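Local coordinates for malonyl CoA-acyl carrier protein transacylase (Staphylococcus aureus, PDB 3IM9) that transfers the malonyl group from malonyl-CoA to holo-acyl carrier protein, supplying malonyl-ACP for bacterial fatty acid biosynthesis, at residues Gly20-Gly25 and Pro72-His77; Ile14-Gln19 and Thr76-Leu81; Ser266-Ile271 and Lys292-Asp297; Asn166-Cys169 and Ile173-Ser176; Ala115-Arg120 and Asn223-Arg228. All coordinates share one frame; numbering follows the deposited sequence.

Interaction 1. Residues Gly20-Gly25 and Pro72-His77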
# COMPACT_ATOMS: atom_id res chain seq x y z
N GLY A 20 2.94 -6.72 -3.67
CA GLY A 20 2.54 -7.04 -5.06
C GLY A 20 3.27 -6.24 -6.11
O GLY A 20 3.42 -6.74 -7.25
N ALA A 21 3.83 -5.09 -5.72
CA ALA A 21 4.61 -4.32 -6.66
C ALA A 21 6.14 -4.60 -6.65
O ALA A 21 6.86 -4.14 -7.53
CB ALA A 21 4.36 -2.82 -6.41
N GLN A 22 6.61 -5.41 -5.70
CA GLN A 22 8.05 -5.66 -5.58
C GLN A 22 8.57 -6.41 -6.83
O GLN A 22 7.79 -7.16 -7.49
CB GLN A 22 8.34 -6.47 -4.30
CG GLN A 22 7.84 -7.95 -4.28
CD GLN A 22 6.39 -8.11 -3.98
OE1 GLN A 22 5.61 -7.18 -3.74
NE2 GLN A 22 5.99 -9.39 -4.05
N LYS A 23 9.88 -6.37 -7.01
CA LYS A 23 10.54 -7.16 -8.05
C LYS A 23 11.97 -7.30 -7.69
O LYS A 23 12.55 -6.31 -7.19
CB LYS A 23 10.41 -6.52 -9.44
CG LYS A 23 10.92 -5.11 -9.57
CD LYS A 23 10.70 -4.72 -11.11
CE LYS A 23 11.63 -3.60 -11.56
NZ LYS A 23 13.12 -3.92 -11.33
N VAL A 24 12.54 -8.51 -7.93
CA VAL A 24 13.95 -8.68 -7.72
C VAL A 24 14.70 -7.72 -8.64
O VAL A 24 14.42 -7.56 -9.85
CB VAL A 24 14.42 -10.11 -7.93
CG1 VAL A 24 15.95 -10.16 -7.62
CG2 VAL A 24 13.59 -11.04 -7.05
N GLY A 25 15.63 -6.98 -8.03
CA GLY A 25 16.43 -5.97 -8.73
C GLY A 25 16.00 -4.56 -8.31
O GLY A 25 16.66 -3.57 -8.66
N PRO A 72 9.49 -3.76 4.39
CA PRO A 72 10.61 -2.81 4.48
C PRO A 72 11.29 -2.64 3.13
O PRO A 72 11.77 -1.53 2.87
CB PRO A 72 11.60 -3.48 5.50
CG PRO A 72 11.15 -4.94 5.57
CD PRO A 72 9.64 -4.89 5.33
N ALA A 73 11.26 -3.65 2.25
CA ALA A 73 11.86 -3.43 0.92
C ALA A 73 11.14 -2.37 0.11
O ALA A 73 11.76 -1.50 -0.50
CB ALA A 73 11.78 -4.80 0.17
N LEU A 74 9.82 -2.37 0.12
CA LEU A 74 9.03 -1.41 -0.63
C LEU A 74 9.18 -0.03 0.01
O LEU A 74 9.31 0.94 -0.75
CB LEU A 74 7.55 -1.84 -0.60
CG LEU A 74 7.20 -3.01 -1.53
CD1 LEU A 74 5.87 -3.67 -1.08
CD2 LEU A 74 7.09 -2.55 -2.98
N LEU A 75 9.06 0.06 1.34
CA LEU A 75 9.29 1.37 1.97
C LEU A 75 10.65 1.94 1.60
O LEU A 75 10.74 3.16 1.33
CB LEU A 75 9.14 1.21 3.51
CG LEU A 75 9.23 2.56 4.22
CD1 LEU A 75 7.86 3.20 4.28
CD2 LEU A 75 9.68 2.29 5.65
N THR A 76 11.67 1.07 1.63
CA THR A 76 13.02 1.54 1.37
C THR A 76 13.13 2.02 -0.08
O THR A 76 13.69 3.12 -0.35
CB THR A 76 13.98 0.41 1.58
OG1 THR A 76 13.93 0.13 3.00
CG2 THR A 76 15.43 0.83 1.24
N HIS A 77 12.58 1.29 -1.06
CA HIS A 77 12.70 1.68 -2.46
C HIS A 77 11.95 2.99 -2.71
O HIS A 77 12.51 3.95 -3.27
CB HIS A 77 12.09 0.57 -3.31
CG HIS A 77 12.32 0.73 -4.80
ND1 HIS A 77 13.09 1.70 -5.42
CD2 HIS A 77 11.84 -0.08 -5.76
CE1 HIS A 77 13.09 1.45 -6.73
NE2 HIS A 77 12.31 0.39 -6.95

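Interaction 2. Residues Ile14-Gln19 and Thr76-Leu81. With SO4 (sulfate ion), chain D.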
# COMPACT_ATOMS: atom_id res chain seq x y z
N ILE A 14 1.34 12.51 -4.47
CA ILE A 14 2.32 11.45 -4.65
C ILE A 14 1.78 10.19 -3.97
O ILE A 14 1.21 10.28 -2.87
CB ILE A 14 3.69 11.86 -4.07
CG1 ILE A 14 3.65 12.24 -2.60
CG2 ILE A 14 4.38 12.96 -4.98
CD1 ILE A 14 5.04 12.62 -1.99
N ILE A 15 1.93 9.06 -4.64
CA ILE A 15 1.25 7.86 -4.14
C ILE A 15 2.23 6.70 -4.17
O ILE A 15 3.19 6.66 -5.01
CB ILE A 15 -0.03 7.49 -4.95
CG1 ILE A 15 0.30 7.11 -6.41
CG2 ILE A 15 -1.00 8.70 -4.94
CD1 ILE A 15 -0.90 6.84 -7.31
N PHE A 16 2.01 5.74 -3.27
CA PHE A 16 3.06 4.71 -3.05
C PHE A 16 2.42 3.31 -3.09
O PHE A 16 1.47 3.02 -2.35
CB PHE A 16 3.70 4.96 -1.70
CG PHE A 16 4.39 6.30 -1.62
CD1 PHE A 16 3.78 7.34 -0.91
CD2 PHE A 16 5.61 6.50 -2.24
CE1 PHE A 16 4.40 8.63 -0.90
CE2 PHE A 16 6.28 7.74 -2.16
CZ PHE A 16 5.67 8.81 -1.45
N PRO A 17 2.98 2.37 -3.86
CA PRO A 17 2.45 1.00 -3.93
C PRO A 17 2.86 0.18 -2.72
O PRO A 17 3.77 0.52 -1.95
CB PRO A 17 3.11 0.46 -5.19
CG PRO A 17 4.47 1.14 -5.21
CD PRO A 17 4.15 2.62 -4.76
N GLY A 18 2.15 -0.92 -2.59
CA GLY A 18 2.36 -1.92 -1.52
C GLY A 18 2.68 -3.31 -2.06
O GLY A 18 3.10 -3.47 -3.25
N GLN A 19 2.43 -4.27 -1.18
CA GLN A 19 2.68 -5.72 -1.53
C GLN A 19 2.12 -6.05 -2.88
O GLN A 19 0.93 -5.72 -3.20
CB GLN A 19 2.03 -6.54 -0.42
CG GLN A 19 2.39 -8.03 -0.52
CD GLN A 19 3.73 -8.31 0.07
OE1 GLN A 19 4.12 -7.76 1.11
NE2 GLN A 19 4.49 -9.24 -0.60
N THR A 76 11.67 1.07 1.63
CA THR A 76 13.02 1.54 1.37
C THR A 76 13.13 2.02 -0.08
O THR A 76 13.69 3.12 -0.35
CB THR A 76 13.98 0.41 1.58
OG1 THR A 76 13.93 0.13 3.00
CG2 THR A 76 15.43 0.83 1.24
N HIS A 77 12.58 1.29 -1.06
CA HIS A 77 12.70 1.68 -2.46
C HIS A 77 11.95 2.99 -2.71
O HIS A 77 12.51 3.95 -3.27
CB HIS A 77 12.09 0.57 -3.31
CG HIS A 77 12.32 0.73 -4.80
ND1 HIS A 77 13.09 1.70 -5.42
CD2 HIS A 77 11.84 -0.08 -5.76
CE1 HIS A 77 13.09 1.45 -6.73
NE2 HIS A 77 12.31 0.39 -6.95
N SER A 78 10.71 3.11 -2.24
CA SER A 78 9.94 4.32 -2.45
C SER A 78 10.59 5.52 -1.75
O SER A 78 10.63 6.62 -2.31
CB SER A 78 8.50 4.15 -1.94
OG SER A 78 7.75 3.32 -2.84
N SER A 79 11.12 5.28 -0.53
CA SER A 79 11.71 6.43 0.21
C SER A 79 13.02 6.83 -0.45
O SER A 79 13.42 8.02 -0.36
CB SER A 79 11.96 6.00 1.65
OG SER A 79 10.68 5.80 2.33
N ALA A 80 13.76 5.89 -1.01
CA ALA A 80 15.06 6.21 -1.65
C ALA A 80 14.80 7.04 -2.88
O ALA A 80 15.48 8.05 -3.14
CB ALA A 80 15.81 4.90 -2.02
N LEU A 81 13.79 6.66 -3.66
CA LEU A 81 13.38 7.47 -4.82
C LEU A 81 12.95 8.82 -4.38
O LEU A 81 13.30 9.86 -5.01
CB LEU A 81 12.29 6.81 -5.66
CG LEU A 81 12.65 5.54 -6.39
CD1 LEU A 81 11.41 4.83 -6.89
CD2 LEU A 81 13.53 5.82 -7.60
S SO4 D . -0.51 -2.63 -4.48
O1 SO4 D . 0.02 -1.28 -4.26
O2 SO4 D . 0.41 -3.50 -5.42
O3 SO4 D . -0.58 -3.15 -3.12
O4 SO4 D . -1.94 -2.51 -5.19
O HOH W 1 5.85 2.17 -0.97

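Interaction 3. Residues Ser266-Ile271 and Lys292-Asp297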
# COMPACT_ATOMS: atom_id res chain seq x y z
N SER A 266 -10.58 6.71 -1.79
CA SER A 266 -9.46 7.65 -1.54
C SER A 266 -9.07 8.34 -2.85
O SER A 266 -8.77 9.59 -2.80
CB SER A 266 -8.26 6.88 -1.05
OG SER A 266 -8.49 6.27 0.21
N THR A 267 -8.99 7.63 -3.98
CA THR A 267 -8.71 8.23 -5.25
C THR A 267 -9.79 9.28 -5.58
O THR A 267 -9.45 10.44 -6.01
CB THR A 267 -8.64 7.19 -6.38
OG1 THR A 267 -7.55 6.29 -6.06
CG2 THR A 267 -8.28 7.84 -7.72
N GLU A 268 -11.04 8.90 -5.37
CA GLU A 268 -12.18 9.81 -5.70
C GLU A 268 -12.13 11.06 -4.81
O GLU A 268 -12.36 12.20 -5.31
CB GLU A 268 -13.47 9.07 -5.57
CG GLU A 268 -13.56 8.05 -6.74
CD GLU A 268 -14.86 7.27 -6.78
OE1 GLU A 268 -15.46 7.13 -5.69
OE2 GLU A 268 -15.14 6.76 -7.92
N TRP A 269 -11.75 10.92 -3.55
CA TRP A 269 -11.73 12.05 -2.62
C TRP A 269 -10.67 13.00 -3.09
O TRP A 269 -10.87 14.23 -3.09
CB TRP A 269 -11.44 11.56 -1.23
CG TRP A 269 -11.53 12.66 -0.19
CD1 TRP A 269 -12.65 13.00 0.57
CD2 TRP A 269 -10.46 13.49 0.29
NE1 TRP A 269 -12.33 13.99 1.48
CE2 TRP A 269 -11.00 14.34 1.32
CE3 TRP A 269 -9.09 13.66 -0.10
CZ2 TRP A 269 -10.21 15.29 1.99
CZ3 TRP A 269 -8.30 14.58 0.58
CH2 TRP A 269 -8.87 15.39 1.61
N LEU A 270 -9.55 12.48 -3.60
CA LEU A 270 -8.49 13.34 -3.99
C LEU A 270 -8.86 14.06 -5.23
O LEU A 270 -8.61 15.30 -5.32
CB LEU A 270 -7.21 12.46 -4.28
CG LEU A 270 -6.53 12.20 -2.95
CD1 LEU A 270 -5.41 11.10 -3.17
CD2 LEU A 270 -5.88 13.42 -2.33
N ILE A 271 -9.51 13.38 -6.16
CA ILE A 271 -9.94 14.05 -7.42
C ILE A 271 -11.01 15.13 -7.08
O ILE A 271 -10.94 16.26 -7.64
CB ILE A 271 -10.48 13.02 -8.37
CG1 ILE A 271 -9.31 12.07 -8.79
CG2 ILE A 271 -11.10 13.71 -9.62
CD1 ILE A 271 -9.76 10.91 -9.66
N LYS A 292 -6.20 4.76 -13.51
CA LYS A 292 -6.69 4.87 -14.88
C LYS A 292 -8.08 4.26 -15.02
O LYS A 292 -8.91 4.80 -15.77
CB LYS A 292 -5.68 4.21 -15.84
CG LYS A 292 -6.10 4.23 -17.35
CD LYS A 292 -6.37 5.59 -17.91
CE LYS A 292 -5.06 6.44 -17.98
NZ LYS A 292 -5.36 7.83 -18.46
N LYS A 293 -8.38 3.19 -14.32
CA LYS A 293 -9.70 2.55 -14.37
C LYS A 293 -10.72 3.30 -13.57
O LYS A 293 -11.90 3.14 -13.76
CB LYS A 293 -9.61 1.07 -13.89
CG LYS A 293 -8.88 0.18 -14.95
CD LYS A 293 -8.44 -1.26 -14.44
CE LYS A 293 -7.19 -1.88 -15.21
NZ LYS A 293 -6.27 -2.78 -14.38
N ILE A 294 -10.26 4.07 -12.60
CA ILE A 294 -11.15 4.91 -11.75
C ILE A 294 -11.52 6.21 -12.49
O ILE A 294 -12.68 6.66 -12.43
CB ILE A 294 -10.50 5.23 -10.38
CG1 ILE A 294 -10.41 3.91 -9.57
CG2 ILE A 294 -11.36 6.30 -9.55
CD1 ILE A 294 -9.40 3.95 -8.41
N ASN A 295 -10.51 6.88 -13.05
CA ASN A 295 -10.74 8.15 -13.75
C ASN A 295 -9.76 8.26 -14.90
O ASN A 295 -8.54 8.31 -14.70
CB ASN A 295 -10.62 9.34 -12.78
CG ASN A 295 -10.94 10.64 -13.46
OD1 ASN A 295 -10.31 10.97 -14.50
ND2 ASN A 295 -11.84 11.41 -12.83
N ARG A 296 -10.28 8.28 -16.12
CA ARG A 296 -9.40 8.27 -17.28
C ARG A 296 -8.88 9.62 -17.71
O ARG A 296 -8.09 9.66 -18.64
CB ARG A 296 -10.07 7.57 -18.49
CG ARG A 296 -11.35 8.23 -18.92
CD ARG A 296 -11.90 7.71 -20.28
NE ARG A 296 -12.49 6.35 -20.20
CZ ARG A 296 -13.41 5.87 -21.05
NH1 ARG A 296 -13.88 6.62 -22.04
NH2 ARG A 296 -13.87 4.63 -20.91
N ASP A 297 -9.23 10.69 -17.01
CA ASP A 297 -8.86 12.03 -17.40
C ASP A 297 -7.71 12.60 -16.59
O ASP A 297 -7.12 13.59 -17.00
CB ASP A 297 -10.02 13.01 -17.21
CG ASP A 297 -11.20 12.74 -18.15
OD1 ASP A 297 -10.97 12.24 -19.27
OD2 ASP A 297 -12.33 13.04 -17.74
O HOH W 2 -14.34 8.05 -10.62

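Interaction 4. Residues Asn166-Cys169 and Ile173-Ser176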
# COMPACT_ATOMS: atom_id res chain seq x y z
N ASN A 166 -9.39 -5.31 -0.29
CA ASN A 166 -8.72 -4.25 -1.00
C ASN A 166 -9.68 -3.85 -2.09
O ASN A 166 -9.97 -4.60 -3.01
CB ASN A 166 -7.34 -4.68 -1.62
CG ASN A 166 -6.30 -5.18 -0.68
OD1 ASN A 166 -5.33 -5.85 -1.17
ND2 ASN A 166 -6.34 -4.88 0.54
N ILE A 167 -10.21 -2.63 -2.00
CA ILE A 167 -11.19 -2.10 -2.94
C ILE A 167 -10.40 -1.23 -3.94
O ILE A 167 -10.10 -0.10 -3.67
CB ILE A 167 -12.22 -1.21 -2.19
CG1 ILE A 167 -12.84 -1.96 -0.97
CG2 ILE A 167 -13.30 -0.84 -3.16
CD1 ILE A 167 -13.43 -3.27 -1.19
N ASN A 168 -9.96 -1.87 -4.99
CA ASN A 168 -8.87 -1.33 -5.85
C ASN A 168 -9.33 -0.49 -7.01
O ASN A 168 -8.80 0.61 -7.19
CB ASN A 168 -7.94 -2.48 -6.31
CG ASN A 168 -7.14 -3.05 -5.14
OD1 ASN A 168 -7.07 -2.46 -4.07
ND2 ASN A 168 -6.47 -4.18 -5.40
N CYS A 169 -10.20 -1.01 -7.86
CA CYS A 169 -10.75 -0.23 -8.98
C CYS A 169 -12.00 -0.95 -9.42
O CYS A 169 -12.28 -2.05 -8.98
CB CYS A 169 -9.74 -0.09 -10.13
SG CYS A 169 -9.33 -1.62 -10.99
N ILE A 173 -11.61 -6.36 -6.85
CA ILE A 173 -11.88 -6.33 -5.41
C ILE A 173 -11.19 -7.54 -4.84
O ILE A 173 -11.52 -8.65 -5.22
CB ILE A 173 -13.42 -6.39 -5.07
CG1 ILE A 173 -14.21 -5.22 -5.78
CG2 ILE A 173 -13.61 -6.35 -3.54
CD1 ILE A 173 -13.73 -3.85 -5.54
N VAL A 174 -10.23 -7.32 -3.93
CA VAL A 174 -9.62 -8.46 -3.26
C VAL A 174 -10.41 -8.72 -2.03
O VAL A 174 -10.72 -7.81 -1.30
CB VAL A 174 -8.14 -8.11 -2.89
CG1 VAL A 174 -7.45 -9.36 -2.26
CG2 VAL A 174 -7.31 -7.70 -4.12
N VAL A 175 -10.72 -10.02 -1.82
CA VAL A 175 -11.46 -10.43 -0.64
C VAL A 175 -10.50 -11.23 0.29
O VAL A 175 -9.43 -11.70 -0.15
CB VAL A 175 -12.66 -11.29 -0.95
CG1 VAL A 175 -13.65 -10.43 -1.86
CG2 VAL A 175 -12.28 -12.58 -1.70
N SER A 176 -10.86 -11.32 1.56
CA SER A 176 -9.97 -11.94 2.55
C SER A 176 -10.74 -12.62 3.64
O SER A 176 -11.84 -12.19 4.02
CB SER A 176 -9.13 -10.80 3.15
OG SER A 176 -8.21 -11.30 4.06

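Interaction 5. Residues Ala115-Arg120 and Asn223-Arg228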
# COMPACT_ATOMS: atom_id res chain seq x y z
N ALA A 115 9.98 4.43 10.51
CA ALA A 115 9.01 3.70 9.62
C ALA A 115 9.53 2.38 9.14
O ALA A 115 8.78 1.40 9.06
CB ALA A 115 8.70 4.56 8.45
N VAL A 116 10.85 2.25 8.90
CA VAL A 116 11.36 0.95 8.36
C VAL A 116 11.29 -0.13 9.47
O VAL A 116 10.98 -1.29 9.23
CB VAL A 116 12.77 1.08 7.68
CG1 VAL A 116 13.91 1.10 8.73
CG2 VAL A 116 12.94 -0.10 6.71
N LYS A 117 11.50 0.33 10.73
CA LYS A 117 11.38 -0.62 11.86
C LYS A 117 9.91 -0.95 12.07
O LYS A 117 9.59 -2.17 12.29
CB LYS A 117 11.96 0.02 13.16
CG LYS A 117 13.48 0.36 13.06
CD LYS A 117 13.93 1.30 14.15
CE LYS A 117 15.42 1.46 14.07
NZ LYS A 117 15.86 2.59 15.07
N ILE A 118 9.06 0.07 11.95
CA ILE A 118 7.63 -0.18 12.16
C ILE A 118 7.07 -1.19 11.10
O ILE A 118 6.32 -2.13 11.45
CB ILE A 118 6.84 1.14 12.08
CG1 ILE A 118 7.15 1.81 13.46
CG2 ILE A 118 5.32 0.88 11.94
CD1 ILE A 118 6.74 3.27 13.42
N VAL A 119 7.46 -1.00 9.82
CA VAL A 119 6.86 -1.89 8.83
C VAL A 119 7.52 -3.25 8.85
O VAL A 119 6.86 -4.29 8.48
CB VAL A 119 6.89 -1.30 7.39
CG1 VAL A 119 6.11 0.00 7.35
CG2 VAL A 119 8.30 -1.18 6.77
N ARG A 120 8.80 -3.38 9.29
CA ARG A 120 9.32 -4.69 9.51
C ARG A 120 8.50 -5.43 10.59
O ARG A 120 8.17 -6.62 10.39
CB ARG A 120 10.85 -4.56 9.92
CG ARG A 120 11.48 -5.87 10.48
CD ARG A 120 11.53 -6.90 9.39
NE ARG A 120 12.50 -7.96 9.79
CZ ARG A 120 12.71 -9.04 9.08
NH1 ARG A 120 12.04 -9.26 7.93
NH2 ARG A 120 13.66 -9.96 9.48
N ASN A 223 4.23 2.52 19.79
CA ASN A 223 4.40 3.51 20.89
C ASN A 223 5.83 3.73 21.19
O ASN A 223 6.15 4.66 21.93
CB ASN A 223 3.77 3.02 22.22
CG ASN A 223 2.28 3.07 22.19
OD1 ASN A 223 1.65 3.79 21.38
ND2 ASN A 223 1.67 2.23 23.06
N GLN A 224 6.70 2.89 20.65
CA GLN A 224 8.16 3.12 20.82
C GLN A 224 8.70 4.24 19.94
O GLN A 224 9.95 4.54 20.01
CB GLN A 224 8.96 1.84 20.66
CG GLN A 224 8.53 0.75 21.65
CD GLN A 224 9.27 -0.52 21.48
OE1 GLN A 224 10.35 -0.61 20.89
NE2 GLN A 224 8.66 -1.63 22.01
N PHE A 225 7.88 4.90 19.11
CA PHE A 225 8.40 5.89 18.20
C PHE A 225 7.61 7.16 18.37
O PHE A 225 6.43 7.12 18.75
CB PHE A 225 8.17 5.34 16.76
CG PHE A 225 8.87 4.04 16.55
CD1 PHE A 225 8.23 2.82 16.82
CD2 PHE A 225 10.25 4.02 16.15
CE1 PHE A 225 8.91 1.65 16.76
CE2 PHE A 225 10.94 2.83 16.07
CZ PHE A 225 10.28 1.58 16.39
N GLU A 226 8.18 8.27 17.92
CA GLU A 226 7.50 9.55 17.97
C GLU A 226 6.77 9.77 16.66
O GLU A 226 7.34 9.67 15.57
CB GLU A 226 8.57 10.65 18.19
CG GLU A 226 7.98 12.02 18.07
CD GLU A 226 9.06 13.11 18.21
OE1 GLU A 226 9.16 13.95 17.26
OE2 GLU A 226 9.80 13.06 19.25
N TRP A 227 5.47 10.01 16.72
CA TRP A 227 4.68 10.33 15.58
C TRP A 227 4.44 11.83 15.54
O TRP A 227 4.15 12.48 16.60
CB TRP A 227 3.31 9.63 15.67
CG TRP A 227 3.45 8.14 15.61
CD1 TRP A 227 4.14 7.33 16.45
CD2 TRP A 227 2.90 7.30 14.57
NE1 TRP A 227 4.05 5.98 16.00
CE2 TRP A 227 3.30 5.98 14.85
CE3 TRP A 227 2.11 7.57 13.44
CZ2 TRP A 227 2.93 4.87 14.03
CZ3 TRP A 227 1.70 6.44 12.63
CH2 TRP A 227 2.15 5.15 12.94
N ARG A 228 4.57 12.42 14.38
CA ARG A 228 4.33 13.84 14.18
C ARG A 228 3.16 14.16 13.37
O ARG A 228 2.70 13.33 12.56
CB ARG A 228 5.58 14.51 13.56
CG ARG A 228 6.78 14.43 14.51
CD ARG A 228 8.00 15.05 13.88
NE ARG A 228 8.42 14.31 12.69
CZ ARG A 228 9.11 13.16 12.68
NH1 ARG A 228 9.50 12.53 13.81
NH2 ARG A 228 9.43 12.63 11.52

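Interaction 1. Residues Gly20-Gly25 and Pro72-His77
The loop Gly20-Gly25 passes beside helix 67-84, and its closest CA-CA distance is the 6.6 Å between Gln22 CA and Leu74 CA. This is loop-on-helix packing in the acyltransferase fold. The loop follows strand 11-16, and the helix turns Leu74 toward it. The contact is small and apolar, and Leu74 carries almost all of it from the helix side. Leu74 CD2 sits against the Ala21-Gln22 peptide, 4.0 Å from Gln22 N. Ala21 CB lies 4.4 Å from Leu74 CD2. The first torsion of Leu74 (chi1 -76°) sets CG opposite the carbonyl carbon and beside the backbone N, and the branch ends on the loop. Gln22 N is buried here and finds no polar partner. The side chain of Gln22 folds back on its own loop, and its amide holds the turn at Gly20. Gly20 has a positive phi of 108°, where a side chain would press on the preceding carbonyl. Leu74 also packs on Leu98, next to Ser97, the active-site residue inferred by similarity. The bond that folds the Gln22 side chain back is short: Gly20 N donates to Gln22 OE1 at 2.7 Å, in the carbonyl plane and on a lone pair.

Interaction 2. Residues Ile14-Gln19 and Thr76-Leu81
A single water bridges Pro17 and Ser78 inside a buried contact. It donates to Pro17 O at 2.8 Å and to Ser78 OG at 2.9 Å. The two segments make no direct polar bond with each other. Strand 11-16 ends here and helix 67-84 runs past it, with Phe16 CA and Ser78 CA 6.9 Å apart. Ser78 is the helix residue that does the touching. Its CB lies 3.7 Å from Phe16 CD2, in an oblique approach to the ring. Its OG also borders the Pro17 ring, 4.1 Å from CD. Ser78 OG stands beside its own backbone N (chi1 -74°), in position to meet both the water and Ile281 O, its hydrogen-bond partner on strand 275-281. Phe16 is directed toward the helix and also packs on Ser102 and Ser103 of helix 99-106. Its backbone pairs with Met94 and His96, so the strand end borders the turn that carries Ser97, the active-site residue by similarity. Beyond Pro17 the chain meets a sulfate ion, probably from the crystallisation liquor. Gly18 N donates to sulfate O1 at 2.7 Å in a nearly straight bond (172°). Pro17 CA lies 3.3 Å from sulfate O1. The small Ser78 side chain is consistent with the close approach of helix and strand end. The water and Ile281 O together satisfy its hydroxyl, so the polar group beside the Phe16 ring is not left without partners in the protein interior.

Interaction 3. Residues Ser266-Ile271 and Lys292-Asp297
Ile294 on Thr267 and Ile271 on Asn295 form the close-packed part of this contact, where the last turn of helix 286-294 meets helix 263-272. The CD1 methyl of Ile294 reaches Thr267 OG1 at 3.8 Å. Its other branch, Ile294 CG2, lies 3.9 Å from Thr267 CG2, so both branches of the isoleucine bear on the threonine. The Thr267 hydroxyl itself bonds back to Phe263 O, one turn earlier in its own helix. It therefore meets the methyl with its polar need already met. One turn further along, Ile271 CD1 presses on Asn295 CB at 3.6 Å and also meets the amide, 3.8 Å from Asn295 ND2. Asn295 CG stands opposite the backbone N (chi1 -176°), which places the amide next to the Ile271 branches. Asn295 is the first residue to leave the helix. Its OD1 accepts from Asp297 N at 2.7 Å, forming an Asx turn. The outer side is looser. Glu268 is exposed and touches Ile294 CG2 with CG at 4.0 Å. Its carboxylate gets no direct bond across the contact. A water donates to Glu268 OE2 and to Ile294 O, linking the two helices there. Beneath the helix, Thr267 and Ile271 pack on Phe278 of the parallel sheet. The chemistry is thus apolar on the sheet side and water-mediated on the outer side, and the asparagine amide serves both the turn and the packing.

Interaction 4. Residues Asn166-Cys169 and Ile173-Ser176
Val174 N donates to Asn166 O at 2.9 Å, in the carbonyl plane. The return bond runs from Asn166 N to Val174 O at 3.0 Å, tilted 26° from the carbonyl plane. Together they make Asn166 and Val174 an antiparallel hydrogen-bonded pair. Asn166 O also receives a CA-H...O contact from Ile173, with CA 3.5 Å away. The next pair, Ile167 with Ile173, is non-hydrogen-bonded. The side chains of the two pairs leave on opposite faces. Asn166 and Val174 stand side by side and point the same way, with their CB atoms 3.7 Å apart. Asn166 also touches His96 and His207, the latter an active-site residue by similarity. On the other face the two isoleucines interlock crosswise. Ile167 CG2 meets Ile173 CD1 at 3.9 Å, and Ile167 CD1 meets Ile173 CG2 at the same distance. Both have chi1 and chi2 near -55°, which bends each terminal methyl toward its neighbour. Helix 145-155 covers this side through Phe145 and Val148. Toward the turn, Asn168 and Cys169 both face Gln172. The arrangement is a beta hairpin of strands 162-169 and 172-176 with a classic beta bulge near its turn, and its Asn166 face borders the probable active site.

Interaction 5. Residues Ala115-Arg120 and Asn223-Arg228
Helix 112-128 runs past the irregular segment Asn223-Arg228, and the closest CA atoms, those of Ile118 and Phe225, are 8.6 Å apart. Side chains span that gap. The Phe225 ring takes Ile118 over one face in a CH-pi contact. Ile118 CG1 lies 4.0 Å from the centroid of the Phe225 ring, 25° off the normal, and displaced toward the rim. Ile118 CG1 comes within 3.7 Å of Phe225 CD1. The Ile118 and Phe225 side chains run antiparallel to each other, so Ile118 CD1 carries on toward the base of the ring and lies 3.9 Å from Phe225 CG. Lys117 approaches differently. The Lys117 chain is extended beyond CG and passes the ring edge, with Lys117 CD near the ring plane and 3.9 Å from Phe225 CE2. This is a contact of the aliphatic part of the lysine. The segment belongs to the loop after helix 215-222, and the contact ties that loop to helix 112-128 in the acyltransferase fold. Tyr221 stacks edge-to-face with Phe225, while Phe218 and Ile222 of the same helix also pack on Ile118. Trp227 is buried and adds a lesser contact, its CZ2 meeting Ile118 CD1 obliquely at 4.2 Å. The indole lies against Leu104 of helix 99-106. Its NE1 donates to Ile222 O, across the turn that leads out of helix 215-222.

In the fold
Interactions 1 and 2 use the same helix, 67-84, and touch through Leu74, which packs on Gly18 and Gln19. Interaction 2 is fully buried at the strand end, whereas interaction 1, where a loop meets the helix, is only partly buried. Leu75 and Pro72 of that helix in turn pack on helix 112-128, joining interaction 1 to interaction 5. Interactions 3 and 4 form a second group, where Ile294 and Lys293 meet Asn168 and Cys169. Interaction 3 is a surface contact and interaction 4 a buried one. Backbone bonds hold interaction 4, while water bridges serve interactions 2 and 3. Interactions 1 and 5 are mainly apolar. Interactions 4 and 5 lie on opposite sides of the chain's centre.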